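Local coordinates for TIGR00266 family protein (Pseudomonas aeruginosa, PDB 1YOX), which is of unknown function but belongs to the AIM24 family, named for mitochondrial biogenesis, and adopts an all-beta architecture that assembles as a trimer, at residues C[108-118]-C[180-188]; C[158-166]-C[219-227]. All coordinates share one frame; numbering follows the deposited sequence.

Contact 1: C[108-118]-C[180-188]; sequences VGGRLFCQKDS and GCLVAFTDG
Phe-113 meets Phe-185 across two antiparallel strands, 111-115 and 182-185. Its CB sits over the centre of the Phe-185 ring, 3.7 Å from that ring's centroid, in a CH-pi contact. CG lies against Phe-185 CE1. CD1 faces the backbone O of Phe-185, which lies at the edge of the Phe-113 ring. Farther out, CE1 is 3.6 Å from Asp-187 OD1, again at the ring edge, and CZ, at the tip, is 4.0 Å from the same Asp-187 OD1. The two rings are nearly parallel, 12° apart, but displaced so that little of one lies over the other. The Phe-185 CG stands between its own backbone N and carbonyl carbon (chi1 60°), which brings the ring face against Phe-113 CB.

The same pair is joined by two backbone hydrogen bonds, Phe-113 N to Phe-185 O and Phe-185 N to Phe-113 O, both 3.0 Å. A third, from Gln-115 N to Val-183 O, is 2.8 Å and nearly straight. At the other end Arg-111 forms a salt bridge with Asp-187, NH2 to OD2 3.0 Å. The guanidinium and carboxylate planes are perpendicular, and the individual hydrogen bonds are weak.

A classic beta bulge places Val-183 and Ala-184 together opposite Trp-221. Ala-184 and Leu-112 touch away from the phenylalanines. Strand 146-152 flanks 111-115 on its other edge, and strand 219-223 flanks 182-185.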
ATOM      1  N   VAL C 108      17.938   7.765 -22.209  1.00 53.07           N
ATOM      2  CA  VAL C 108      17.758   9.096 -21.602  1.00 52.71           C
ATOM      3  C   VAL C 108      19.101   9.841 -21.428  1.00 52.38           C
ATOM      4  O   VAL C 108      19.286  10.599 -20.471  1.00 52.42           O
ATOM      5  CB  VAL C 108      16.995   9.047 -20.213  1.00 52.67           C
ATOM      6  CG1 VAL C 108      15.556   8.562 -20.369  1.00 53.13           C
ATOM      7  CG2 VAL C 108      17.762   8.217 -19.174  1.00 52.06           C
ATOM      8  N   GLY C 109      20.039   9.611 -22.349  1.00 51.96           N
ATOM      9  CA  GLY C 109      21.244  10.431 -22.400  1.00 51.00           C
ATOM     10  C   GLY C 109      22.327  10.038 -21.417  1.00 50.19           C
ATOM     11  O   GLY C 109      23.376  10.663 -21.374  1.00 49.61           O
ATOM     12  N   GLY C 110      22.089   8.986 -20.646  1.00 49.98           N
ATOM     13  CA  GLY C 110      23.079   8.506 -19.684  1.00 49.34           C
ATOM     14  C   GLY C 110      23.075   9.267 -18.381  1.00 49.23           C
ATOM     15  O   GLY C 110      24.098   9.327 -17.696  1.00 49.60           O
ATOM     16  N   ARG C 111      21.925   9.856 -18.037  1.00 48.88           N
ATOM     17  CA  ARG C 111      21.760  10.532 -16.743  1.00 48.55           C
ATOM     18  C   ARG C 111      20.300  10.604 -16.281  1.00 47.37           C
ATOM     19  O   ARG C 111      19.412  11.034 -17.024  1.00 47.02           O
ATOM     20  CB  ARG C 111      22.356  11.933 -16.771  1.00 48.75           C
ATOM     21  CG  ARG C 111      22.467  12.587 -15.381  1.00 52.88           C
ATOM     22  CD  ARG C 111      23.590  13.609 -15.349  1.00 58.36           C
ATOM     23  NE  ARG C 111      23.393  14.636 -16.374  1.00 64.19           N
ATOM     24  CZ  ARG C 111      24.364  15.150 -17.125  1.00 65.00           C
ATOM     25  NH1 ARG C 111      25.621  14.728 -16.987  1.00 65.41           N
ATOM     26  NH2 ARG C 111      24.067  16.085 -18.018  1.00 65.22           N
ATOM     27  N   LEU C 112      20.044  10.190 -15.047  1.00 45.73           N
ATOM     28  CA  LEU C 112      18.708  10.397 -14.513  1.00 45.11           C
ATOM     29  C   LEU C 112      18.803  11.013 -13.140  1.00 44.24           C
ATOM     30  O   LEU C 112      19.738  10.744 -12.398  1.00 44.11           O
ATOM     31  CB  LEU C 112      17.867   9.107 -14.538  1.00 45.11           C
ATOM     32  CG  LEU C 112      16.380   9.137 -14.129  1.00 45.03           C
ATOM     33  CD1 LEU C 112      15.478   9.851 -15.118  1.00 41.96           C
ATOM     34  CD2 LEU C 112      15.866   7.706 -13.859  1.00 44.87           C
ATOM     35  N   PHE C 113      17.851  11.894 -12.852  1.00 43.93           N
ATOM     36  CA  PHE C 113      17.682  12.480 -11.540  1.00 43.54           C
ATOM     37  C   PHE C 113      16.568  11.767 -10.795  1.00 43.08           C
ATOM     38  O   PHE C 113      15.489  11.488 -11.350  1.00 43.23           O
ATOM     39  CB  PHE C 113      17.384  13.968 -11.668  1.00 43.95           C
ATOM     40  CG  PHE C 113      18.527  14.747 -12.256  1.00 45.47           C
ATOM     41  CD1 PHE C 113      18.612  14.950 -13.635  1.00 46.32           C
ATOM     42  CD2 PHE C 113      19.554  15.227 -11.439  1.00 46.05           C
ATOM     43  CE1 PHE C 113      19.710  15.658 -14.195  1.00 47.40           C
ATOM     44  CE2 PHE C 113      20.641  15.941 -11.988  1.00 46.60           C
ATOM     45  CZ  PHE C 113      20.711  16.157 -13.361  1.00 44.25           C
ATOM     46  N   CYS C 114      16.821  11.488  -9.525  1.00 42.45           N
ATOM     47  CA  CYS C 114      15.974  10.565  -8.811  1.00 41.36           C
ATOM     48  C   CYS C 114      15.811  10.977  -7.376  1.00 39.56           C
ATOM     49  O   CYS C 114      16.805  11.170  -6.707  1.00 38.52           O
ATOM     50  CB  CYS C 114      16.645   9.190  -8.841  1.00 41.81           C
ATOM     51  SG  CYS C 114      15.518   7.945  -8.462  1.00 45.37           S
ATOM     52  N   GLN C 115      14.572  11.095  -6.890  1.00 39.05           N
ATOM     53  CA  GLN C 115      14.365  11.260  -5.444  1.00 38.64           C
ATOM     54  C   GLN C 115      14.953  10.052  -4.718  1.00 38.21           C
ATOM     55  O   GLN C 115      14.771   8.927  -5.136  1.00 38.40           O
ATOM     56  CB  GLN C 115      12.895  11.467  -5.068  1.00 38.33           C
ATOM     57  CG  GLN C 115      12.765  12.041  -3.633  1.00 39.07           C
ATOM     58  CD  GLN C 115      11.372  12.003  -3.042  1.00 39.88           C
ATOM     59  OE1 GLN C 115      10.366  12.061  -3.774  1.00 41.23           O
ATOM     60  NE2 GLN C 115      11.295  11.954  -1.691  1.00 38.32           N
ATOM     61  N   LYS C 116      15.688  10.276  -3.645  1.00 38.73           N
ATOM     62  CA  LYS C 116      16.435   9.180  -3.034  1.00 39.31           C
ATOM     63  C   LYS C 116      15.543   8.007  -2.598  1.00 38.32           C
ATOM     64  O   LYS C 116      15.914   6.837  -2.777  1.00 39.14           O
ATOM     65  CB  LYS C 116      17.350   9.677  -1.910  1.00 38.85           C
ATOM     66  CG  LYS C 116      18.038   8.560  -1.112  1.00 40.43           C
ATOM     67  CD  LYS C 116      18.786   9.113   0.104  1.00 41.42           C
ATOM     68  CE  LYS C 116      18.861   8.081   1.211  1.00 47.97           C
ATOM     69  NZ  LYS C 116      17.457   7.529   1.569  1.00 52.22           N
ATOM     70  N   ASP C 117      14.367   8.317  -2.068  1.00 37.55           N
ATOM     71  CA  ASP C 117      13.415   7.300  -1.591  1.00 37.40           C
ATOM     72  C   ASP C 117      12.952   6.457  -2.763  1.00 36.99           C
ATOM     73  O   ASP C 117      12.499   5.347  -2.575  1.00 36.47           O
ATOM     74  CB  ASP C 117      12.163   7.952  -0.963  1.00 37.06           C
ATOM     75  CG  ASP C 117      12.369   8.346   0.483  1.00 39.18           C
ATOM     76  OD1 ASP C 117      13.112   7.617   1.168  1.00 40.78           O
ATOM     77  OD2 ASP C 117      11.779   9.369   0.942  1.00 39.73           O
ATOM     78  N   SER C 118      13.012   7.041  -3.957  1.00 36.24           N
ATOM     79  CA  SER C 118      12.591   6.388  -5.156  1.00 36.55           C
ATOM     80  C   SER C 118      13.642   5.479  -5.794  1.00 36.94           C
ATOM     81  O   SER C 118      13.283   4.572  -6.531  1.00 37.75           O
ATOM     82  CB  SER C 118      12.098   7.417  -6.155  1.00 36.33           C
ATOM     83  OG  SER C 118      10.717   7.655  -5.985  1.00 37.49           O
ATOM     84  N   GLY C 180       7.082  16.048  -2.612  1.00 38.92           N
ATOM     85  CA  GLY C 180       7.407  14.626  -2.490  1.00 37.57           C
ATOM     86  C   GLY C 180       6.977  13.765  -3.670  1.00 36.97           C
ATOM     87  O   GLY C 180       7.505  12.673  -3.845  1.00 36.17           O
ATOM     88  N   CYS C 181       6.017  14.259  -4.459  1.00 36.26           N
ATOM     89  CA  CYS C 181       5.488  13.572  -5.637  1.00 36.92           C
ATOM     90  C   CYS C 181       6.449  13.427  -6.818  1.00 37.16           C
ATOM     91  O   CYS C 181       6.155  12.704  -7.768  1.00 38.68           O
ATOM     92  CB  CYS C 181       4.190  14.238  -6.114  1.00 36.10           C
ATOM     93  SG  CYS C 181       2.816  13.907  -5.040  1.00 37.05           S
ATOM     94  N   LEU C 182       7.593  14.090  -6.770  1.00 37.53           N
ATOM     95  CA  LEU C 182       8.592  13.921  -7.822  1.00 37.90           C
ATOM     96  C   LEU C 182       9.436  12.650  -7.673  1.00 38.13           C
ATOM     97  O   LEU C 182      10.263  12.554  -6.782  1.00 38.74           O
ATOM     98  CB  LEU C 182       9.504  15.151  -7.892  1.00 37.94           C
ATOM     99  CG  LEU C 182      10.430  15.358  -9.111  1.00 37.79           C
ATOM    100  CD1 LEU C 182       9.680  15.297 -10.397  1.00 35.17           C
ATOM    101  CD2 LEU C 182      11.188  16.699  -9.001  1.00 37.52           C
ATOM    102  N   VAL C 183       9.238  11.699  -8.564  1.00 38.43           N
ATOM    103  CA  VAL C 183      10.067  10.505  -8.618  1.00 40.02           C
ATOM    104  C   VAL C 183      11.422  10.745  -9.278  1.00 40.93           C
ATOM    105  O   VAL C 183      12.472  10.642  -8.622  1.00 40.85           O
ATOM    106  CB  VAL C 183       9.339   9.344  -9.352  1.00 39.60           C
ATOM    107  CG1 VAL C 183      10.203   8.066  -9.353  1.00 40.71           C
ATOM    108  CG2 VAL C 183       8.015   9.076  -8.699  1.00 39.65           C
ATOM    109  N   ALA C 184      11.377  11.036 -10.583  1.00 42.12           N
ATOM    110  CA  ALA C 184      12.554  11.118 -11.456  1.00 43.22           C
ATOM    111  C   ALA C 184      12.319  12.134 -12.586  1.00 43.90           C
ATOM    112  O   ALA C 184      11.163  12.430 -12.937  1.00 43.15           O
ATOM    113  CB  ALA C 184      12.867   9.729 -12.054  1.00 42.75           C
ATOM    114  N   PHE C 185      13.419  12.653 -13.142  1.00 45.03           N
ATOM    115  CA  PHE C 185      13.387  13.483 -14.362  1.00 46.42           C
ATOM    116  C   PHE C 185      14.723  13.488 -15.118  1.00 47.87           C
ATOM    117  O   PHE C 185      15.805  13.316 -14.534  1.00 47.59           O
ATOM    118  CB  PHE C 185      12.933  14.926 -14.071  1.00 46.10           C
ATOM    119  CG  PHE C 185      13.816  15.667 -13.094  1.00 45.84           C
ATOM    120  CD1 PHE C 185      14.865  16.462 -13.544  1.00 44.76           C
ATOM    121  CD2 PHE C 185      13.586  15.585 -11.732  1.00 45.91           C
ATOM    122  CE1 PHE C 185      15.680  17.154 -12.654  1.00 45.52           C
ATOM    123  CE2 PHE C 185      14.398  16.263 -10.836  1.00 47.16           C
ATOM    124  CZ  PHE C 185      15.453  17.055 -11.303  1.00 46.02           C
ATOM    125  N   THR C 186      14.611  13.697 -16.426  1.00 49.52           N
ATOM    126  CA  THR C 186      15.735  13.716 -17.356  1.00 50.97           C
ATOM    127  C   THR C 186      16.368  15.096 -17.326  1.00 52.53           C
ATOM    128  O   THR C 186      15.882  15.991 -16.630  1.00 52.82           O
ATOM    129  CB  THR C 186      15.219  13.465 -18.795  1.00 50.99           C
ATOM    130  OG1 THR C 186      14.215  14.442 -19.112  1.00 50.31           O
ATOM    131  CG2 THR C 186      14.586  12.084 -18.911  1.00 49.50           C
ATOM    132  N   ASP C 187      17.443  15.278 -18.094  1.00 54.06           N
ATOM    133  CA  ASP C 187      18.044  16.605 -18.315  1.00 54.85           C
ATOM    134  C   ASP C 187      17.078  17.489 -19.099  1.00 55.12           C
ATOM    135  O   ASP C 187      16.129  16.986 -19.701  1.00 54.94           O
ATOM    136  CB  ASP C 187      19.352  16.472 -19.102  1.00 55.09           C
ATOM    137  CG  ASP C 187      20.554  16.188 -18.211  1.00 56.92           C
ATOM    138  OD1 ASP C 187      20.859  17.009 -17.309  1.00 58.21           O
ATOM    139  OD2 ASP C 187      21.211  15.144 -18.431  1.00 59.17           O
ATOM    140  N   GLY C 188      17.321  18.801 -19.089  1.00 55.87           N
ATOM    141  CA  GLY C 188      16.500  19.754 -19.847  1.00 56.21           C
ATOM    142  C   GLY C 188      15.280  20.253 -19.080  1.00 56.62           C
ATOM    143  O   GLY C 188      14.422  20.992 -19.623  1.00 56.01           O
TER

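Contact 2: C[158-166]-C[219-227]; sequences FVHAGGTLI and TVWLQSLPF
Ser-224 turns its OG between its own backbone N and carbonyl carbon (chi1 65°), and this brings the hydroxyl to the backbone of Thr-164. Thr-164 N donates to Ser-224 OG at 2.8 Å. In return Ser-224 N donates to Thr-164 O at 3.0 Å, in the carbonyl plane. One serine thus grips both backbone polar atoms of Thr-164. Leu-165 holds its CG anti to the backbone N (chi1 176°), and its CD2 comes to 3.7 Å from Trp-221 CB, at the edge of the indole.

Strands 165-166 and 219-223 pair antiparallel. Ile-166 and Leu-222 exchange two short backbone hydrogen bonds. The one from Ile-166 N to Leu-222 O is almost straight at hydrogen, 173°, though the donor stands above the carbonyl plane. The CB atoms of Ile-166 and Leu-222 are 4.0 Å apart on one face. Leu-165 and Gln-223 lie on the other.

Gly-162 and Gly-163 carry the chain through the turn between strands 158-162 and 165-166. Leu-225 N reaches Gly-162 O at 2.9 Å, from above the carbonyl plane. Gly-162 CA also approaches Leu-225 O at 3.3 Å, and Gly-163 CA packs against Ser-224 OG at 3.4 Å.

Asn-38 of the third subunit bonds Ser-224 O, and Met-17 O of that subunit bonds Thr-164 OG1. In this buried turn Gly-162 O and both backbone polar atoms of Thr-164 are thus bonded within the chain, while the Thr-164 hydroxyl and the Ser-224 carbonyl bind the neighbouring subunit.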
ATOM      1  N   PHE C 158      16.568   1.090 -11.783  1.00 35.36           N
ATOM      2  CA  PHE C 158      15.190   0.770 -11.433  1.00 34.73           C
ATOM      3  C   PHE C 158      14.781   1.757 -10.346  1.00 34.71           C
ATOM      4  O   PHE C 158      15.492   1.945  -9.340  1.00 33.39           O
ATOM      5  CB  PHE C 158      15.059  -0.673 -10.935  1.00 34.84           C
ATOM      6  CG  PHE C 158      15.587  -1.692 -11.904  1.00 35.24           C
ATOM      7  CD1 PHE C 158      16.961  -1.949 -11.985  1.00 35.77           C
ATOM      8  CD2 PHE C 158      14.718  -2.363 -12.775  1.00 36.28           C
ATOM      9  CE1 PHE C 158      17.466  -2.866 -12.909  1.00 36.57           C
ATOM     10  CE2 PHE C 158      15.215  -3.310 -13.703  1.00 35.72           C
ATOM     11  CZ  PHE C 158      16.589  -3.560 -13.759  1.00 36.17           C
ATOM     12  N   VAL C 159      13.655   2.417 -10.582  1.00 33.97           N
ATOM     13  CA  VAL C 159      13.181   3.421  -9.673  1.00 34.40           C
ATOM     14  C   VAL C 159      11.769   3.010  -9.270  1.00 34.70           C
ATOM     15  O   VAL C 159      11.104   2.292 -10.009  1.00 34.56           O
ATOM     16  CB  VAL C 159      13.252   4.904 -10.271  1.00 34.00           C
ATOM     17  CG1 VAL C 159      14.707   5.335 -10.571  1.00 33.72           C
ATOM     18  CG2 VAL C 159      12.398   5.062 -11.492  1.00 33.61           C
ATOM     19  N   HIS C 160      11.313   3.476  -8.106  1.00 34.53           N
ATOM     20  CA  HIS C 160      10.011   3.087  -7.605  1.00 34.55           C
ATOM     21  C   HIS C 160       9.069   4.301  -7.445  1.00 34.44           C
ATOM     22  O   HIS C 160       9.479   5.327  -6.911  1.00 34.81           O
ATOM     23  CB  HIS C 160      10.230   2.365  -6.269  1.00 34.22           C
ATOM     24  CG  HIS C 160       8.976   2.118  -5.492  1.00 34.05           C
ATOM     25  ND1 HIS C 160       8.316   0.908  -5.516  1.00 33.90           N
ATOM     26  CD2 HIS C 160       8.276   2.912  -4.646  1.00 33.69           C
ATOM     27  CE1 HIS C 160       7.268   0.962  -4.712  1.00 31.47           C
ATOM     28  NE2 HIS C 160       7.218   2.168  -4.175  1.00 33.84           N
ATOM     29  N   ALA C 161       7.819   4.164  -7.881  1.00 34.27           N
ATOM     30  CA  ALA C 161       6.784   5.197  -7.690  1.00 34.01           C
ATOM     31  C   ALA C 161       5.688   4.761  -6.723  1.00 33.28           C
ATOM     32  O   ALA C 161       4.991   3.785  -6.983  1.00 31.92           O
ATOM     33  CB  ALA C 161       6.168   5.609  -9.038  1.00 33.85           C
ATOM     34  N   GLY C 162       5.543   5.482  -5.603  1.00 33.53           N
ATOM     35  CA  GLY C 162       4.480   5.188  -4.613  1.00 33.21           C
ATOM     36  C   GLY C 162       3.091   5.439  -5.185  1.00 34.73           C
ATOM     37  O   GLY C 162       2.843   6.485  -5.821  1.00 33.63           O
ATOM     38  N   GLY C 163       2.165   4.510  -4.955  1.00 35.84           N
ATOM     39  CA  GLY C 163       0.834   4.620  -5.543  1.00 39.14           C
ATOM     40  C   GLY C 163       0.962   4.347  -7.033  1.00 41.48           C
ATOM     41  O   GLY C 163       1.532   3.335  -7.416  1.00 42.51           O
ATOM     42  N   THR C 164       0.439   5.226  -7.880  1.00 43.48           N
ATOM     43  CA  THR C 164       0.694   5.107  -9.336  1.00 45.28           C
ATOM     44  C   THR C 164       1.735   6.046  -9.864  1.00 45.71           C
ATOM     45  O   THR C 164       1.922   7.139  -9.326  1.00 45.38           O
ATOM     46  CB  THR C 164      -0.539   5.333 -10.225  1.00 45.46           C
ATOM     47  OG1 THR C 164      -1.584   6.001  -9.483  1.00 47.25           O
ATOM     48  CG2 THR C 164      -0.997   3.990 -10.767  1.00 45.63           C
ATOM     49  N   LEU C 165       2.383   5.602 -10.941  1.00 47.11           N
ATOM     50  CA  LEU C 165       3.361   6.390 -11.672  1.00 48.56           C
ATOM     51  C   LEU C 165       2.644   7.244 -12.708  1.00 50.25           C
ATOM     52  O   LEU C 165       1.831   6.744 -13.500  1.00 50.44           O
ATOM     53  CB  LEU C 165       4.369   5.468 -12.358  1.00 48.13           C
ATOM     54  CG  LEU C 165       5.488   5.952 -13.298  1.00 47.84           C
ATOM     55  CD1 LEU C 165       4.993   6.064 -14.725  1.00 49.56           C
ATOM     56  CD2 LEU C 165       6.236   7.239 -12.872  1.00 46.72           C
ATOM     57  N   ILE C 166       2.938   8.534 -12.680  1.00 51.93           N
ATOM     58  CA  ILE C 166       2.456   9.459 -13.685  1.00 53.64           C
ATOM     59  C   ILE C 166       3.670   9.914 -14.477  1.00 54.61           C
ATOM     60  O   ILE C 166       4.523  10.626 -13.959  1.00 54.54           O
ATOM     61  CB  ILE C 166       1.722  10.697 -13.070  1.00 53.61           C
ATOM     62  CG1 ILE C 166       1.061  10.365 -11.712  1.00 53.81           C
ATOM     63  CG2 ILE C 166       0.716  11.288 -14.080  1.00 53.76           C
ATOM     64  CD1 ILE C 166      -0.267   9.616 -11.783  1.00 51.86           C
ATOM     65  N   THR C 219      11.271  14.329 -19.831  1.00 48.97           N
ATOM     66  CA  THR C 219      10.341  13.419 -19.188  1.00 48.02           C
ATOM     67  C   THR C 219      10.368  13.645 -17.694  1.00 46.70           C
ATOM     68  O   THR C 219      11.419  13.856 -17.098  1.00 46.61           O
ATOM     69  CB  THR C 219      10.704  11.957 -19.494  1.00 48.28           C
ATOM     70  OG1 THR C 219      11.049  11.854 -20.879  1.00 50.99           O
ATOM     71  CG2 THR C 219       9.531  11.016 -19.219  1.00 47.10           C
ATOM     72  N   VAL C 220       9.186  13.653 -17.105  1.00 45.98           N
ATOM     73  CA  VAL C 220       9.049  13.656 -15.669  1.00 44.83           C
ATOM     74  C   VAL C 220       8.353  12.392 -15.245  1.00 43.97           C
ATOM     75  O   VAL C 220       7.376  11.949 -15.885  1.00 42.92           O
ATOM     76  CB  VAL C 220       8.194  14.842 -15.137  1.00 45.31           C
ATOM     77  CG1 VAL C 220       8.292  14.894 -13.620  1.00 44.92           C
ATOM     78  CG2 VAL C 220       8.650  16.165 -15.722  1.00 44.97           C
ATOM     79  N   TRP C 221       8.834  11.842 -14.128  1.00 43.22           N
ATOM     80  CA  TRP C 221       8.162  10.719 -13.468  1.00 42.06           C
ATOM     81  C   TRP C 221       7.621  11.140 -12.095  1.00 40.49           C
ATOM     82  O   TRP C 221       8.369  11.573 -11.222  1.00 38.87           O
ATOM     83  CB  TRP C 221       9.105   9.525 -13.391  1.00 43.85           C
ATOM     84  CG  TRP C 221      10.029   9.443 -14.601  1.00 45.69           C
ATOM     85  CD1 TRP C 221      10.948  10.389 -15.024  1.00 48.15           C
ATOM     86  CD2 TRP C 221      10.116   8.380 -15.521  1.00 47.59           C
ATOM     87  NE1 TRP C 221      11.594   9.969 -16.156  1.00 48.17           N
ATOM     88  CE2 TRP C 221      11.107   8.733 -16.484  1.00 48.74           C
ATOM     89  CE3 TRP C 221       9.452   7.161 -15.644  1.00 48.03           C
ATOM     90  CZ2 TRP C 221      11.441   7.906 -17.545  1.00 48.25           C
ATOM     91  CZ3 TRP C 221       9.796   6.327 -16.700  1.00 49.26           C
ATOM     92  CH2 TRP C 221      10.784   6.701 -17.637  1.00 48.58           C
ATOM     93  N   LEU C 222       6.305  11.023 -11.933  1.00 38.60           N
ATOM     94  CA  LEU C 222       5.637  11.459 -10.720  1.00 37.45           C
ATOM     95  C   LEU C 222       4.922  10.295 -10.035  1.00 36.11           C
ATOM     96  O   LEU C 222       4.614   9.302 -10.667  1.00 34.81           O
ATOM     97  CB  LEU C 222       4.629  12.573 -11.039  1.00 38.03           C
ATOM     98  CG  LEU C 222       5.161  13.844 -11.716  1.00 38.69           C
ATOM     99  CD1 LEU C 222       4.013  14.725 -12.175  1.00 39.56           C
ATOM    100  CD2 LEU C 222       6.109  14.597 -10.802  1.00 37.37           C
ATOM    101  N   GLN C 223       4.666  10.432  -8.735  1.00 34.39           N
ATOM    102  CA  GLN C 223       4.057   9.362  -7.963  1.00 33.00           C
ATOM    103  C   GLN C 223       2.880   9.935  -7.212  1.00 33.63           C
ATOM    104  O   GLN C 223       2.978  11.050  -6.663  1.00 33.52           O
ATOM    105  CB  GLN C 223       5.086   8.743  -7.003  1.00 33.06           C
ATOM    106  CG  GLN C 223       5.541   9.620  -5.811  1.00 31.29           C
ATOM    107  CD  GLN C 223       6.858   9.165  -5.205  1.00 32.53           C
ATOM    108  OE1 GLN C 223       7.816   9.942  -5.106  1.00 35.46           O
ATOM    109  NE2 GLN C 223       6.941   7.896  -4.857  1.00 27.34           N
ATOM    110  N   SER C 224       1.766   9.197  -7.197  1.00 33.35           N
ATOM    111  CA  SER C 224       0.568   9.641  -6.507  1.00 33.49           C
ATOM    112  C   SER C 224       0.631   9.539  -4.978  1.00 34.00           C
ATOM    113  O   SER C 224      -0.067  10.278  -4.287  1.00 35.07           O
ATOM    114  CB  SER C 224      -0.650   8.856  -6.999  1.00 33.49           C
ATOM    115  OG  SER C 224      -0.554   7.483  -6.661  1.00 33.48           O
ATOM    116  N   LEU C 225       1.419   8.601  -4.442  1.00 33.56           N
ATOM    117  CA  LEU C 225       1.461   8.388  -2.998  1.00 32.61           C
ATOM    118  C   LEU C 225       2.895   8.257  -2.530  1.00 32.53           C
ATOM    119  O   LEU C 225       3.355   7.163  -2.204  1.00 31.18           O
ATOM    120  CB  LEU C 225       0.606   7.196  -2.545  1.00 33.39           C
ATOM    121  CG  LEU C 225       0.622   6.865  -1.028  1.00 32.73           C
ATOM    122  CD1 LEU C 225       0.131   7.996  -0.158  1.00 29.56           C
ATOM    123  CD2 LEU C 225      -0.158   5.605  -0.757  1.00 32.71           C
ATOM    124  N   PRO C 226       3.584   9.409  -2.444  1.00 32.72           N
ATOM    125  CA  PRO C 226       4.967   9.425  -2.066  1.00 32.90           C
ATOM    126  C   PRO C 226       5.078   9.028  -0.601  1.00 33.00           C
ATOM    127  O   PRO C 226       4.139   9.244   0.179  1.00 32.61           O
ATOM    128  CB  PRO C 226       5.393  10.885  -2.296  1.00 33.15           C
ATOM    129  CG  PRO C 226       4.153  11.696  -2.290  1.00 32.79           C
ATOM    130  CD  PRO C 226       3.026  10.766  -2.647  1.00 32.78           C
ATOM    131  N   PHE C 227       6.196   8.395  -0.267  1.00 32.94           N
ATOM    132  CA  PHE C 227       6.443   7.904   1.065  1.00 34.01           C
ATOM    133  C   PHE C 227       6.309   9.028   2.106  1.00 34.74           C
ATOM    134  O   PHE C 227       5.895   8.799   3.260  1.00 35.29           O
ATOM    135  CB  PHE C 227       7.850   7.302   1.106  1.00 33.63           C
ATOM    136  CG  PHE C 227       8.317   6.930   2.482  1.00 33.62           C
ATOM    137  CD1 PHE C 227       7.727   5.884   3.175  1.00 32.96           C
ATOM    138  CD2 PHE C 227       9.364   7.615   3.072  1.00 33.85           C
ATOM    139  CE1 PHE C 227       8.163   5.534   4.419  1.00 32.01           C
ATOM    140  CE2 PHE C 227       9.808   7.261   4.322  1.00 33.13           C
ATOM    141  CZ  PHE C 227       9.199   6.240   5.005  1.00 33.12           C
TER

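In the fold
Contact 1 and contact 2 have centres about 10 Å apart. Both reach the antiparallel sheet in which strands 182-185 and 219-223 are neighbours. Ala-184 O and Trp-221 N, 2.7 Å apart, probably form a hydrogen bond between these strands. Contact 2 also includes strand 156-162 of the other six-stranded sheet. A second probable bond, Ser-118 O to His-160 N at 2.7 Å, ties the end of 108-118 to that strand. The segments alternate along the chain, so the two contacts cross in sequence. Both are buried, with centres 8 and 9 Å from the chain centre. Contact 2 has more neighbours on the third subunit. The protein's function is unknown, and neither contact can be tied to a site.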